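Local coordinates for protein GphF Dehydratase 1 (Archangium violaceum, PDB 6MBF) that serves as a dehydratase domain of the gephyronic acid polyketide synthase, probably dehydrating the growing polyketide chain and helping to shift its double bond, at residues F8-G13 and S193-L198; G181-Q186 and P200-A205. All blocks are in the same frame, centred on the assembly; numbering follows the deposited sequence.

Contact 1: F8-G13 and S193-L198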
ATOM      1  N   PHE A   8       0.795  12.182 -15.183  1.00 54.64           N
ATOM      2  CA  PHE A   8      -0.525  11.684 -15.553  1.00 40.55           C
ATOM      3  C   PHE A   8      -1.007  10.622 -14.560  1.00 47.76           C
ATOM      4  O   PHE A   8      -2.210  10.431 -14.375  1.00 68.30           O
ATOM      5  CB  PHE A   8      -0.511  11.126 -16.975  1.00 45.92           C
ATOM      6  CG  PHE A   8      -1.847  10.620 -17.433  1.00 68.74           C
ATOM      7  CD1 PHE A   8      -2.860  11.506 -17.770  1.00 69.02           C
ATOM      8  CD2 PHE A   8      -2.093   9.260 -17.525  1.00 58.73           C
ATOM      9  CE1 PHE A   8      -4.095  11.043 -18.190  1.00 67.79           C
ATOM     10  CE2 PHE A   8      -3.323   8.789 -17.944  1.00 54.11           C
ATOM     11  CZ  PHE A   8      -4.325   9.683 -18.276  1.00 71.54           C
ATOM     12  N   HIS A   9      -0.063   9.915 -13.939  1.00 24.85           N
ATOM     13  CA  HIS A   9      -0.431   9.183 -12.733  1.00 23.22           C
ATOM     14  C   HIS A   9      -0.109  10.037 -11.513  1.00 18.18           C
ATOM     15  O   HIS A   9       0.937  10.697 -11.481  1.00 21.25           O
ATOM     16  CB  HIS A   9       0.325   7.852 -12.647  1.00 21.41           C
ATOM     17  CG  HIS A   9      -0.077   6.989 -11.486  1.00 16.55           C
ATOM     18  ND1 HIS A   9       0.465   7.136 -10.225  1.00 15.49           N
ATOM     19  CD2 HIS A   9      -0.952   5.958 -11.400  1.00 17.37           C
ATOM     20  CE1 HIS A   9      -0.061   6.235  -9.414  1.00 16.25           C
ATOM     21  NE2 HIS A   9      -0.927   5.509 -10.100  1.00 17.99           N
ATOM     22  N   PRO A  10      -0.969  10.058 -10.487  1.00 20.09           N
ATOM     23  CA  PRO A  10      -0.767  11.010  -9.376  1.00 19.09           C
ATOM     24  C   PRO A  10       0.489  10.757  -8.559  1.00 17.75           C
ATOM     25  O   PRO A  10       0.920  11.659  -7.827  1.00 22.82           O
ATOM     26  CB  PRO A  10      -2.026  10.823  -8.511  1.00 27.43           C
ATOM     27  CG  PRO A  10      -3.005  10.099  -9.374  1.00 26.05           C
ATOM     28  CD  PRO A  10      -2.187   9.254 -10.310  1.00 19.15           C
ATOM     29  N   LEU A  11       1.074   9.564  -8.640  1.00 16.58           N
ATOM     30  CA  LEU A  11       2.298   9.232  -7.918  1.00 18.80           C
ATOM     31  C   LEU A  11       3.484   8.964  -8.834  1.00 16.26           C
ATOM     32  O   LEU A  11       4.605   9.403  -8.538  1.00 17.76           O
ATOM     33  CB  LEU A  11       2.042   8.005  -7.032  1.00 14.72           C
ATOM     34  CG  LEU A  11       0.980   8.203  -5.952  1.00 16.46           C
ATOM     35  CD1 LEU A  11       0.565   6.846  -5.410  1.00 19.54           C
ATOM     36  CD2 LEU A  11       1.525   9.090  -4.842  1.00 15.63           C
ATOM     37  N   LEU A  12       3.259   8.252  -9.945  1.00 15.94           N
ATOM     38  CA  LEU A  12       4.315   7.986 -10.916  1.00 19.54           C
ATOM     39  C   LEU A  12       4.792   9.261 -11.599  1.00 23.54           C
ATOM     40  O   LEU A  12       5.971   9.381 -11.957  1.00 24.78           O
ATOM     41  CB  LEU A  12       3.812   7.018 -11.987  1.00 27.55           C
ATOM     42  CG  LEU A  12       4.074   5.524 -11.901  1.00 32.83           C
ATOM     43  CD1 LEU A  12       3.699   4.910 -13.243  1.00 23.22           C
ATOM     44  CD2 LEU A  12       5.519   5.239 -11.558  1.00 22.29           C
ATOM     45  N   GLY A  13       3.884  10.197 -11.830  1.00 22.47           N
ATOM     46  CA  GLY A  13       4.221  11.360 -12.638  1.00 23.45           C
ATOM     47  C   GLY A  13       4.151  11.000 -14.105  1.00 27.61           C
ATOM     48  O   GLY A  13       3.203  10.345 -14.550  1.00 34.53           O
ATOM     49  N   SER A 193     -11.269   6.964  -8.704  1.00 39.56           N
ATOM     50  CA  SER A 193     -11.077   5.584  -9.146  1.00 31.21           C
ATOM     51  C   SER A 193     -10.385   5.506 -10.501  1.00 27.34           C
ATOM     52  O   SER A 193      -9.684   4.527 -10.780  1.00 42.89           O
ATOM     53  CB  SER A 193     -12.418   4.842  -9.194  1.00 39.74           C
ATOM     54  OG  SER A 193     -13.211   5.278 -10.286  1.00 36.69           O
ATOM     55  N   ALA A 194     -10.567   6.511 -11.355  1.00 34.43           N
ATOM     56  CA  ALA A 194      -9.887   6.503 -12.643  1.00 41.16           C
ATOM     57  C   ALA A 194      -8.400   6.807 -12.526  1.00 44.84           C
ATOM     58  O   ALA A 194      -7.674   6.649 -13.513  1.00 40.06           O
ATOM     59  CB  ALA A 194     -10.543   7.508 -13.592  1.00 39.36           C
ATOM     60  N   SER A 195      -7.926   7.229 -11.355  1.00 25.58           N
ATOM     61  CA  SER A 195      -6.565   7.731 -11.247  1.00 23.21           C
ATOM     62  C   SER A 195      -5.554   6.674 -10.834  1.00 17.68           C
ATOM     63  O   SER A 195      -4.366   6.829 -11.142  1.00 24.85           O
ATOM     64  CB  SER A 195      -6.502   8.893 -10.247  1.00 29.66           C
ATOM     65  OG  SER A 195      -7.252   9.999 -10.714  1.00 37.12           O
ATOM     66  N   TYR A 196      -5.985   5.623 -10.146  1.00 17.54           N
ATOM     67  CA  TYR A 196      -5.085   4.633  -9.570  1.00 16.09           C
ATOM     68  C   TYR A 196      -5.420   3.242 -10.091  1.00 14.14           C
ATOM     69  O   TYR A 196      -6.576   2.934 -10.399  1.00 17.16           O
ATOM     70  CB  TYR A 196      -5.180   4.604  -8.032  1.00 18.26           C
ATOM     71  CG  TYR A 196      -4.743   5.875  -7.342  1.00 16.72           C
ATOM     72  CD1 TYR A 196      -3.397   6.160  -7.142  1.00 17.96           C
ATOM     73  CD2 TYR A 196      -5.682   6.789  -6.881  1.00 18.03           C
ATOM     74  CE1 TYR A 196      -2.996   7.339  -6.496  1.00 18.53           C
ATOM     75  CE2 TYR A 196      -5.299   7.955  -6.238  1.00 17.56           C
ATOM     76  CZ  TYR A 196      -3.956   8.227  -6.046  1.00 21.54           C
ATOM     77  OH  TYR A 196      -3.572   9.389  -5.408  1.00 18.46           O
ATOM     78  N   GLU A 197      -4.408   2.377 -10.147  1.00 14.20           N
ATOM     79  CA  GLU A 197      -4.707   0.975 -10.386  1.00 14.87           C
ATOM     80  C   GLU A 197      -5.469   0.393  -9.205  1.00 17.71           C
ATOM     81  O   GLU A 197      -6.547  -0.187  -9.373  1.00 19.44           O
ATOM     82  CB  GLU A 197      -3.423   0.194 -10.659  1.00 17.48           C
ATOM     83  CG  GLU A 197      -2.484   0.885 -11.661  1.00 16.39           C
ATOM     84  CD  GLU A 197      -3.078   0.977 -13.071  1.00 20.89           C
ATOM     85  OE1 GLU A 197      -2.537   1.730 -13.910  1.00 25.03           O
ATOM     86  OE2 GLU A 197      -4.090   0.314 -13.345  1.00 22.41           O
ATOM     87  N   LEU A 198      -4.929   0.558  -7.998  1.00 15.90           N
ATOM     88  CA  LEU A 198      -5.634   0.222  -6.760  1.00 12.96           C
ATOM     89  C   LEU A 198      -5.396   1.362  -5.784  1.00 13.09           C
ATOM     90  O   LEU A 198      -4.257   1.592  -5.365  1.00 16.91           O
ATOM     91  CB  LEU A 198      -5.139  -1.100  -6.181  1.00 14.70           C
ATOM     92  CG  LEU A 198      -5.873  -1.554  -4.923  1.00 19.92           C
ATOM     93  CD1 LEU A 198      -7.348  -1.808  -5.217  1.00 20.90           C
ATOM     94  CD2 LEU A 198      -5.222  -2.788  -4.368  1.00 18.69           C
TER
HETATM   95  O   HOH W   1      -3.807   8.186 -13.462  1.00 32.16           O

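Contact 2: G181-Q186 and P200-A205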
ATOM      1  N   GLY A 181     -13.128  -8.128   6.396  1.00 19.32           N
ATOM      2  CA  GLY A 181     -13.434  -6.723   6.523  1.00 24.67           C
ATOM      3  C   GLY A 181     -14.150  -6.250   5.276  1.00 21.65           C
ATOM      4  O   GLY A 181     -13.986  -6.815   4.193  1.00 24.88           O
ATOM      5  N   HIS A 182     -14.973  -5.229   5.448  1.00 16.92           N
ATOM      6  CA  HIS A 182     -15.626  -4.530   4.352  1.00 15.19           C
ATOM      7  C   HIS A 182     -15.040  -3.124   4.320  1.00 15.98           C
ATOM      8  O   HIS A 182     -15.146  -2.392   5.311  1.00 16.93           O
ATOM      9  CB  HIS A 182     -17.142  -4.505   4.567  1.00 19.19           C
ATOM     10  CG  HIS A 182     -17.888  -3.670   3.574  1.00 19.04           C
ATOM     11  ND1 HIS A 182     -19.085  -3.055   3.870  1.00 28.55           N
ATOM     12  CD2 HIS A 182     -17.607  -3.349   2.288  1.00 20.42           C
ATOM     13  CE1 HIS A 182     -19.513  -2.395   2.809  1.00 31.12           C
ATOM     14  NE2 HIS A 182     -18.638  -2.562   1.833  1.00 19.40           N
ATOM     15  N   VAL A 183     -14.377  -2.769   3.215  1.00 14.31           N
ATOM     16  CA  VAL A 183     -13.753  -1.461   3.066  1.00 14.96           C
ATOM     17  C   VAL A 183     -14.387  -0.758   1.877  1.00 15.46           C
ATOM     18  O   VAL A 183     -14.676  -1.378   0.845  1.00 15.29           O
ATOM     19  CB  VAL A 183     -12.209  -1.509   2.915  1.00 19.91           C
ATOM     20  CG1 VAL A 183     -11.574  -2.465   3.893  1.00 15.66           C
ATOM     21  CG2 VAL A 183     -11.774  -1.784   1.507  1.00 45.46           C
ATOM     22  N   CYS A 184     -14.609   0.542   2.031  1.00 18.77           N
ATOM     23  CA  CYS A 184     -15.292   1.319   1.011  1.00 17.36           C
ATOM     24  C   CYS A 184     -14.734   2.730   1.011  1.00 23.55           C
ATOM     25  O   CYS A 184     -14.651   3.370   2.064  1.00 22.65           O
ATOM     26  CB  CYS A 184     -16.799   1.330   1.267  1.00 24.15           C
ATOM     27  SG  CYS A 184     -17.760   2.026  -0.075  1.00 23.20           S
ATOM     28  N   LEU A 185     -14.335   3.203  -0.165  1.00 16.70           N
ATOM     29  CA  LEU A 185     -13.874   4.576  -0.279  1.00 17.79           C
ATOM     30  C   LEU A 185     -15.050   5.534  -0.216  1.00 19.68           C
ATOM     31  O   LEU A 185     -16.181   5.193  -0.568  1.00 20.70           O
ATOM     32  CB  LEU A 185     -13.116   4.787  -1.581  1.00 19.89           C
ATOM     33  CG  LEU A 185     -11.849   3.949  -1.750  1.00 21.20           C
ATOM     34  CD1 LEU A 185     -11.268   4.192  -3.109  1.00 22.91           C
ATOM     35  CD2 LEU A 185     -10.830   4.245  -0.653  1.00 21.18           C
ATOM     36  N   GLN A 186     -14.784   6.746   0.256  0.53 21.06           N
ATOM     37  CA  GLN A 186     -15.794   7.794   0.265  0.53 23.51           C
ATOM     38  C   GLN A 186     -15.120   9.115  -0.074  0.53 22.41           C
ATOM     39  O   GLN A 186     -13.906   9.180  -0.313  0.53 19.93           O
ATOM     40  CB  GLN A 186     -16.527   7.876   1.616  0.53 24.63           C
ATOM     41  CG  GLN A 186     -17.397   6.669   1.971  0.53 25.19           C
ATOM     42  CD  GLN A 186     -18.546   6.450   0.993  0.53 22.47           C
ATOM     43  OE1 GLN A 186     -19.020   7.389   0.354  0.53 38.40           O
ATOM     44  NE2 GLN A 186     -18.999   5.207   0.881  0.53 21.95           N
ATOM     45  N   PRO A 200      -4.392   3.683  -3.097  1.00 13.70           N
ATOM     46  CA  PRO A 200      -3.650   3.460  -1.842  1.00 15.80           C
ATOM     47  C   PRO A 200      -4.526   3.488  -0.607  1.00 12.94           C
ATOM     48  O   PRO A 200      -4.278   2.717   0.327  1.00 15.69           O
ATOM     49  CB  PRO A 200      -2.628   4.605  -1.844  1.00 14.90           C
ATOM     50  CG  PRO A 200      -2.380   4.859  -3.312  1.00 20.88           C
ATOM     51  CD  PRO A 200      -3.706   4.638  -3.987  1.00 15.43           C
ATOM     52  N   ALA A 201      -5.552   4.346  -0.580  1.00 15.21           N
ATOM     53  CA  ALA A 201      -6.428   4.407   0.588  1.00 17.16           C
ATOM     54  C   ALA A 201      -7.165   3.093   0.791  1.00 15.91           C
ATOM     55  O   ALA A 201      -7.396   2.669   1.931  1.00 16.82           O
ATOM     56  CB  ALA A 201      -7.429   5.554   0.446  1.00 13.52           C
ATOM     57  N   LEU A 202      -7.568   2.444  -0.304  1.00 14.39           N
ATOM     58  CA  LEU A 202      -8.282   1.179  -0.182  1.00 13.39           C
ATOM     59  C   LEU A 202      -7.355   0.064   0.302  1.00 14.32           C
ATOM     60  O   LEU A 202      -7.697  -0.686   1.221  1.00 13.97           O
ATOM     61  CB  LEU A 202      -8.937   0.822  -1.519  1.00 13.19           C
ATOM     62  CG  LEU A 202      -9.907  -0.368  -1.510  1.00 16.91           C
ATOM     63  CD1 LEU A 202     -10.974  -0.175  -2.560  1.00 21.75           C
ATOM     64  CD2 LEU A 202      -9.167  -1.666  -1.773  1.00 27.24           C
ATOM     65  N   LEU A 203      -6.169  -0.065  -0.298  1.00 13.49           N
ATOM     66  CA  LEU A 203      -5.267  -1.117   0.156  1.00 14.74           C
ATOM     67  C   LEU A 203      -4.781  -0.858   1.579  1.00 14.16           C
ATOM     68  O   LEU A 203      -4.690  -1.795   2.377  1.00 13.25           O
ATOM     69  CB  LEU A 203      -4.093  -1.270  -0.811  1.00 15.16           C
ATOM     70  CG  LEU A 203      -3.188  -2.460  -0.495  1.00 13.37           C
ATOM     71  CD1 LEU A 203      -3.968  -3.779  -0.534  1.00 13.62           C
ATOM     72  CD2 LEU A 203      -1.987  -2.491  -1.456  1.00 14.65           C
ATOM     73  N   ASP A 204      -4.508   0.406   1.931  1.00 12.84           N
ATOM     74  CA  ASP A 204      -4.171   0.721   3.319  1.00 14.48           C
ATOM     75  C   ASP A 204      -5.278   0.298   4.276  1.00 15.37           C
ATOM     76  O   ASP A 204      -4.994  -0.211   5.367  1.00 12.77           O
ATOM     77  CB  ASP A 204      -3.887   2.214   3.486  1.00 14.70           C
ATOM     78  CG  ASP A 204      -3.742   2.607   4.944  1.00 16.77           C
ATOM     79  OD1 ASP A 204      -2.686   2.312   5.541  1.00 15.14           O
ATOM     80  OD2 ASP A 204      -4.698   3.201   5.489  1.00 15.91           O
ATOM     81  N   ALA A 205      -6.541   0.512   3.896  1.00 12.91           N
ATOM     82  CA  ALA A 205      -7.647   0.071   4.745  1.00 15.79           C
ATOM     83  C   ALA A 205      -7.610  -1.442   4.963  1.00 15.32           C
ATOM     84  O   ALA A 205      -7.847  -1.924   6.077  1.00 14.70           O
ATOM     85  CB  ALA A 205      -8.981   0.499   4.128  1.00 14.67           C
TER

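Contact 1: F8-G13 and S193-L198
The Y196 ring has P10 lying over one face and L11 at its rim. P10 CG sits 4.3 Å from the Y196 ring centroid and 26° off the ring normal, a CH-pi contact, while L11 CD1 comes in near the ring plane, 3.8 Å from Y196 CE1. The same ring turns an edge toward the face of H9 in an offset T-shaped pair, with planes at 86°. P10 CD covers one face of the imidazole near its rim and also meets S195 O at 3.4 Å; L11 CA lies at the imidazole edge, in its plane. With CG anti to the backbone N (chi1 -176°), H9 turns its ring back toward the backbone that follows it, and ND1 accepts from both L11 N and L12 N, each at 3.0 Å and tilted from the ring plane. Its NE2 bonds to E56 of helix 52-65, probably the central helix of one of the two hot-dog halves usual in polyketide synthase dehydratases. A leucine in place of H9 would probably leave both amides without their acceptor and E56 without this partner. The amides of F8 and H9 both bond to G13 O, the second weakly, which makes a classic beta bulge. Nearby, one water donates to F8 O (2.9 Å) and to S195 O (2.7 Å).

Contact 2: G181-Q186 and P200-A205
V183 holds its two methyls apart so that each meets a different helix residue: with chi1 at -44°, CG1 stands anti to the carbonyl carbon and CG2 lies between the backbone N and the carbonyl carbon. CG1 therefore reaches A205 CB at 3.9 Å, while CG2 reaches L202 CG at 3.8 Å. L202 runs across V183 at about a right angle, so a single methyl of V183, CG2, meets the branch carbon CG of L202. L185 works differently. Its CB does not aim at the helix, but with CD1 extended (chi2 176°), the other branch, CD2, is the one turned onto the first turn, 3.8 Å from A201 CB and 4.0 Å from L202 CB; the same methyl lies 3.7 Å from L202 N.

A201 and A205 are joined by the helical bond A205 N to A201 O (3.0 Å). This spacing of four puts both small methyls on the side turned to 181-186, and the backbones come within 6.5 Å between the CA atoms of V183 and A205. All five touching residues are buried, and no hydrogen bond crosses. On the strand side, V183 pairs through its backbone with V242, whose side chain also touches V183 and L202; C184 points away from the helix. Helix 200-214 also meets helix 52-65, through P200 and L203, which point away from 181-186. A helix packed on an antiparallel sheet that wraps it is characteristic of the hot-dog fold, and this one is consistent with one half of the double hot-dog of polyketide synthase dehydratases.

Both contacts are buried, but in contact 1 P10 and S195 remain partly exposed, S195 at the margin, whereas every touching residue of contact 2 is buried. Contact 1 joins two loops far apart in the chain, probably one from each hot-dog half, and mixes aromatic packing with a bridging water; contact 2 lies probably within one half, sets strand against helix and is purely apolar. They adjoin where the loop 193-198 runs on toward helix 200-214: L198 CD2 lies 4.0 Å from L203 CB, and L11 CD1 lies 4.1 Å from P200 CG. Helix 52-65 touches both, receiving H9, L11 and Y196 from contact 1 and P200 and L203 from contact 2. Their centres are about 16 Å apart.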